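Local structure of fatty acid CoA ligase (Marinactinospora thermotolerans, 6SQ8) at residues Leu326-Gly338 and Gly344-Thr356. The protein belongs to the ANL superfamily of AMP-binding enzymes, with a large AMP-binding domain and a small C-terminal domain, and is modelled with adenosine monophosphate bound. Sequence-based numbering, arbitrary orientation.
Sequences LPHVEVEIRDDSG and GAVGEVWVRSPMT
Glu332 and Trp350 exchange two backbone hydrogen bonds. Glu332 N gives to Trp350 O at 2.9 Å, and Trp350 N returns a nearly straight bond (177°) to Glu332 O. Glu330 with Arg352 and Arg334 with Glu348 do the same, which satisfies N and O of all six residues. The side chains of these pairs share one face. There Arg334 lays its guanidinium over the indole of Trp350, the planes 25° apart. Its chain is extended from CG to NE (chi2 -173°), which carries CD over the five-membered ring, 3.6 Å from its centroid. NH1 goes further, to 3.5 Å from Trp350 CE3. The other two nitrogens turn to Glu332: NE and NH2 of Arg334 both give to Glu332 OE1, each at 2.9 Å. This grip probably fixes the rotation of the guanidinium above the ring. Strands 330-334 and 347-352 form an antiparallel beta hairpin within the AMP-binding domain. Strand 347-352 also pairs with 375-378 and 380-384, and Trp375 makes a second cation-pi contact with Arg334. At the start of strand 330-334, Glu330 and Arg352 form a salt bridge. Arg352 NH2 meets the syn side of Glu330 OE1 at 3.1 Å, and NE adds a weak bond to the same oxygen. On the opposite face Val331, Ile333, Val349 and Val351 pack together, with Val331 CG1 3.8 Å from Val349 CG1. Beyond the strands, Met355 CE touches Val329 CG2 at 3.6 Å. Ser353 OG accepts from Met355 N in an ST turn, and Met355 also packs on helix 175-189.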
loop_
_atom_site.group_PDB
_atom_site.type_symbol
_atom_site.label_atom_id
_atom_site.label_comp_id
_atom_site.label_asym_id
_atom_site.label_seq_id
_atom_site.Cartn_x
_atom_site.Cartn_y
_atom_site.Cartn_z
ATOM N N LEU A 326 -7.302 -13.314 -4.957
ATOM C CA LEU A 326 -6.160 -14.189 -4.913
ATOM C C LEU A 326 -6.564 -15.560 -4.366
ATOM O O LEU A 326 -7.642 -15.715 -3.791
ATOM C CB LEU A 326 -5.084 -13.525 -4.050
ATOM C CG LEU A 326 -4.483 -12.247 -4.626
ATOM C CD1 LEU A 326 -3.419 -11.702 -3.702
ATOM C CD2 LEU A 326 -3.886 -12.499 -6.001
ATOM N N PRO A 327 -5.725 -16.601 -4.566
ATOM C CA PRO A 327 -5.953 -17.907 -3.956
ATOM C C PRO A 327 -6.068 -17.786 -2.428
ATOM O O PRO A 327 -5.237 -17.109 -1.801
ATOM C CB PRO A 327 -4.716 -18.726 -4.350
ATOM C CG PRO A 327 -4.161 -18.040 -5.575
ATOM C CD PRO A 327 -4.507 -16.579 -5.392
ATOM N N HIS A 328 -7.116 -18.410 -1.883
ATOM C CA HIS A 328 -7.411 -18.533 -0.454
ATOM C C HIS A 328 -8.127 -17.275 0.041
ATOM O O HIS A 328 -8.383 -17.163 1.253
ATOM C CB HIS A 328 -6.165 -18.870 0.400
ATOM C CG HIS A 328 -5.333 -19.976 -0.167
ATOM N ND1 HIS A 328 -5.759 -21.289 -0.179
ATOM C CD2 HIS A 328 -4.108 -19.983 -0.743
ATOM C CE1 HIS A 328 -4.825 -22.054 -0.726
ATOM N NE2 HIS A 328 -3.817 -21.275 -1.101
ATOM N N VAL A 329 -8.449 -16.351 -0.873
ATOM C CA VAL A 329 -9.159 -15.134 -0.518
ATOM C C VAL A 329 -10.633 -15.293 -0.898
ATOM O O VAL A 329 -10.984 -15.327 -2.067
ATOM C CB VAL A 329 -8.547 -13.879 -1.167
ATOM C CG1 VAL A 329 -9.233 -12.609 -0.681
ATOM C CG2 VAL A 329 -7.060 -13.792 -0.896
ATOM N N GLU A 330 -11.469 -15.407 0.136
ATOM C CA GLU A 330 -12.899 -15.463 0.008
ATOM C C GLU A 330 -13.439 -14.034 0.065
ATOM O O GLU A 330 -13.053 -13.274 0.924
ATOM C CB GLU A 330 -13.489 -16.317 1.126
ATOM C CG GLU A 330 -12.894 -17.723 1.210
ATOM C CD GLU A 330 -13.288 -18.537 2.437
ATOM O OE1 GLU A 330 -14.508 -18.871 2.571
ATOM O OE2 GLU A 330 -12.388 -18.795 3.280
ATOM N N VAL A 331 -14.318 -13.677 -0.875
ATOM C CA VAL A 331 -14.939 -12.367 -0.917
ATOM C C VAL A 331 -16.456 -12.553 -1.010
ATOM O O VAL A 331 -16.937 -13.352 -1.793
ATOM C CB VAL A 331 -14.426 -11.526 -2.094
ATOM C CG1 VAL A 331 -15.062 -10.147 -2.092
ATOM C CG2 VAL A 331 -12.913 -11.411 -2.088
ATOM N N GLU A 332 -17.188 -11.792 -0.197
ATOM C CA GLU A 332 -18.628 -11.697 -0.311
ATOM C C GLU A 332 -19.017 -10.230 -0.495
ATOM O O GLU A 332 -18.299 -9.341 -0.042
ATOM C CB GLU A 332 -19.323 -12.254 0.930
ATOM C CG GLU A 332 -19.512 -13.760 0.901
ATOM C CD GLU A 332 -20.167 -14.337 2.141
ATOM O OE1 GLU A 332 -20.509 -13.568 3.085
ATOM O OE2 GLU A 332 -20.324 -15.564 2.155
ATOM N N ILE A 333 -20.140 -10.012 -1.186
ATOM C CA ILE A 333 -20.788 -8.725 -1.282
ATOM C C ILE A 333 -22.043 -8.782 -0.408
ATOM O O ILE A 333 -22.824 -9.690 -0.554
ATOM C CB ILE A 333 -21.111 -8.386 -2.754
ATOM C CG1 ILE A 333 -19.891 -8.580 -3.666
ATOM C CG2 ILE A 333 -21.677 -6.970 -2.857
ATOM C CD1 ILE A 333 -18.756 -7.598 -3.392
ATOM N N ARG A 334 -22.216 -7.811 0.494
ATOM C CA ARG A 334 -23.239 -7.865 1.521
ATOM C C ARG A 334 -23.981 -6.532 1.649
ATOM O O ARG A 334 -23.416 -5.471 1.413
ATOM C CB ARG A 334 -22.607 -8.158 2.883
ATOM C CG ARG A 334 -21.930 -9.511 3.000
ATOM C CD ARG A 334 -21.496 -9.763 4.430
ATOM N NE ARG A 334 -20.866 -11.070 4.573
ATOM C CZ ARG A 334 -20.252 -11.476 5.674
ATOM N NH1 ARG A 334 -20.186 -10.673 6.727
ATOM N NH2 ARG A 334 -19.705 -12.677 5.703
ATOM N N ASP A 335 -25.234 -6.617 2.106
ATOM C CA ASP A 335 -26.092 -5.462 2.357
ATOM C C ASP A 335 -25.832 -4.920 3.767
ATOM O O ASP A 335 -25.005 -5.471 4.507
ATOM C CB ASP A 335 -27.566 -5.807 2.114
ATOM C CG ASP A 335 -28.120 -6.965 2.931
ATOM O OD1 ASP A 335 -27.498 -7.341 3.941
ATOM O OD2 ASP A 335 -29.184 -7.495 2.544
ATOM N N ASP A 336 -26.543 -3.828 4.094
ATOM C CA ASP A 336 -26.530 -3.149 5.413
ATOM C C ASP A 336 -26.880 -4.154 6.517
ATOM O O ASP A 336 -26.306 -4.101 7.607
ATOM C CB ASP A 336 -27.518 -1.978 5.472
ATOM C CG ASP A 336 -27.442 -1.018 4.299
ATOM O OD1 ASP A 336 -27.418 -1.507 3.137
ATOM O OD2 ASP A 336 -27.428 0.214 4.546
ATOM N N SER A 337 -27.821 -5.068 6.215
ATOM C CA SER A 337 -28.234 -6.147 7.119
ATOM C C SER A 337 -27.037 -7.057 7.434
ATOM O O SER A 337 -26.657 -7.192 8.586
ATOM C CB SER A 337 -29.405 -6.917 6.525
ATOM O OG SER A 337 -29.444 -8.279 6.939
ATOM N N GLY A 338 -26.452 -7.656 6.391
ATOM C CA GLY A 338 -25.339 -8.594 6.525
ATOM C C GLY A 338 -25.484 -9.822 5.640
ATOM O O GLY A 338 -24.652 -10.715 5.691
ATOM N N GLY A 344 -23.438 -9.191 -9.495
ATOM C CA GLY A 344 -23.925 -8.006 -10.199
ATOM C C GLY A 344 -24.434 -6.938 -9.244
ATOM O O GLY A 344 -24.414 -5.753 -9.571
ATOM N N ALA A 345 -24.879 -7.348 -8.051
ATOM C CA ALA A 345 -25.411 -6.419 -7.057
ATOM C C ALA A 345 -24.265 -5.656 -6.387
ATOM O O ALA A 345 -23.167 -6.176 -6.265
ATOM C CB ALA A 345 -26.226 -7.192 -6.056
ATOM N N VAL A 346 -24.541 -4.424 -5.946
ATOM C CA VAL A 346 -23.530 -3.603 -5.298
ATOM C C VAL A 346 -23.783 -3.607 -3.791
ATOM O O VAL A 346 -24.912 -3.406 -3.350
ATOM C CB VAL A 346 -23.495 -2.172 -5.866
ATOM C CG1 VAL A 346 -22.440 -1.294 -5.187
ATOM C CG2 VAL A 346 -23.276 -2.204 -7.375
ATOM N N GLY A 347 -22.707 -3.842 -3.033
ATOM C CA GLY A 347 -22.720 -3.871 -1.574
ATOM C C GLY A 347 -21.308 -3.821 -1.002
ATOM O O GLY A 347 -20.344 -3.612 -1.753
ATOM N N GLU A 348 -21.201 -4.012 0.323
ATOM C CA GLU A 348 -19.942 -3.954 1.047
ATOM C C GLU A 348 -19.120 -5.211 0.768
ATOM O O GLU A 348 -19.638 -6.319 0.809
ATOM C CB GLU A 348 -20.152 -3.878 2.554
ATOM C CG GLU A 348 -20.820 -2.613 3.027
ATOM C CD GLU A 348 -21.027 -2.585 4.531
ATOM O OE1 GLU A 348 -20.020 -2.732 5.254
ATOM O OE2 GLU A 348 -22.187 -2.446 4.963
ATOM N N VAL A 349 -17.823 -5.003 0.511
ATOM C CA VAL A 349 -16.873 -6.062 0.244
ATOM C C VAL A 349 -16.367 -6.592 1.589
ATOM O O VAL A 349 -15.828 -5.838 2.404
ATOM C CB VAL A 349 -15.731 -5.541 -0.646
ATOM C CG1 VAL A 349 -14.662 -6.593 -0.885
ATOM C CG2 VAL A 349 -16.261 -4.989 -1.971
ATOM N N TRP A 350 -16.605 -7.883 1.834
ATOM C CA TRP A 350 -16.112 -8.589 3.009
ATOM C C TRP A 350 -15.157 -9.685 2.553
ATOM O O TRP A 350 -15.369 -10.309 1.509
ATOM C CB TRP A 350 -17.248 -9.196 3.833
ATOM C CG TRP A 350 -18.103 -8.198 4.540
ATOM C CD1 TRP A 350 -18.999 -7.356 3.962
ATOM C CD2 TRP A 350 -18.179 -7.953 5.953
ATOM N NE1 TRP A 350 -19.625 -6.603 4.918
ATOM C CE2 TRP A 350 -19.139 -6.940 6.149
ATOM C CE3 TRP A 350 -17.539 -8.484 7.075
ATOM C CZ2 TRP A 350 -19.467 -6.440 7.405
ATOM C CZ3 TRP A 350 -17.872 -8.005 8.326
ATOM C CH2 TRP A 350 -18.829 -7.002 8.486
ATOM N N VAL A 351 -14.136 -9.924 3.377
ATOM C CA VAL A 351 -13.017 -10.744 3.016
ATOM C C VAL A 351 -12.713 -11.709 4.171
ATOM O O VAL A 351 -12.784 -11.332 5.326
ATOM C CB VAL A 351 -11.823 -9.837 2.659
ATOM C CG1 VAL A 351 -10.481 -10.529 2.821
ATOM C CG2 VAL A 351 -11.964 -9.263 1.262
ATOM N N ARG A 352 -12.413 -12.967 3.829
ATOM C CA ARG A 352 -11.887 -13.982 4.738
ATOM C C ARG A 352 -10.672 -14.605 4.050
ATOM O O ARG A 352 -10.779 -15.088 2.930
ATOM C CB ARG A 352 -12.982 -15.004 5.086
ATOM C CG ARG A 352 -12.521 -16.208 5.912
ATOM C CD ARG A 352 -13.632 -17.003 6.597
ATOM N NE ARG A 352 -14.523 -17.737 5.692
ATOM C CZ ARG A 352 -15.520 -18.560 6.058
ATOM N NH1 ARG A 352 -15.892 -18.655 7.328
ATOM N NH2 ARG A 352 -16.136 -19.292 5.141
ATOM N N SER A 353 -9.516 -14.560 4.716
ATOM C CA SER A 353 -8.273 -15.088 4.143
ATOM C C SER A 353 -7.233 -15.310 5.235
ATOM O O SER A 353 -7.290 -14.679 6.288
ATOM C CB SER A 353 -7.726 -14.174 3.069
ATOM O OG SER A 353 -6.784 -13.252 3.607
ATOM N N PRO A 354 -6.220 -16.166 4.976
ATOM C CA PRO A 354 -5.082 -16.320 5.875
ATOM C C PRO A 354 -4.189 -15.081 6.022
ATOM O O PRO A 354 -3.250 -15.125 6.799
ATOM C CB PRO A 354 -4.234 -17.428 5.225
ATOM C CG PRO A 354 -4.606 -17.384 3.773
ATOM C CD PRO A 354 -6.085 -17.020 3.788
ATOM N N MET A 355 -4.468 -14.011 5.265
ATOM C CA MET A 355 -3.625 -12.823 5.261
ATOM C C MET A 355 -4.247 -11.707 6.098
ATOM O O MET A 355 -3.594 -10.700 6.337
ATOM C CB MET A 355 -3.395 -12.331 3.831
ATOM C CG MET A 355 -2.441 -13.228 3.068
ATOM S SD MET A 355 -2.234 -12.743 1.355
ATOM C CE MET A 355 -3.822 -13.232 0.680
ATOM N N THR A 356 -5.485 -11.877 6.575
ATOM C CA THR A 356 -6.157 -10.792 7.292
ATOM C C THR A 356 -5.533 -10.590 8.670
ATOM O O THR A 356 -4.972 -11.523 9.260
ATOM C CB THR A 356 -7.658 -11.030 7.460
ATOM O OG1 THR A 356 -7.852 -12.203 8.255
ATOM C CG2 THR A 356 -8.338 -11.165 6.118
#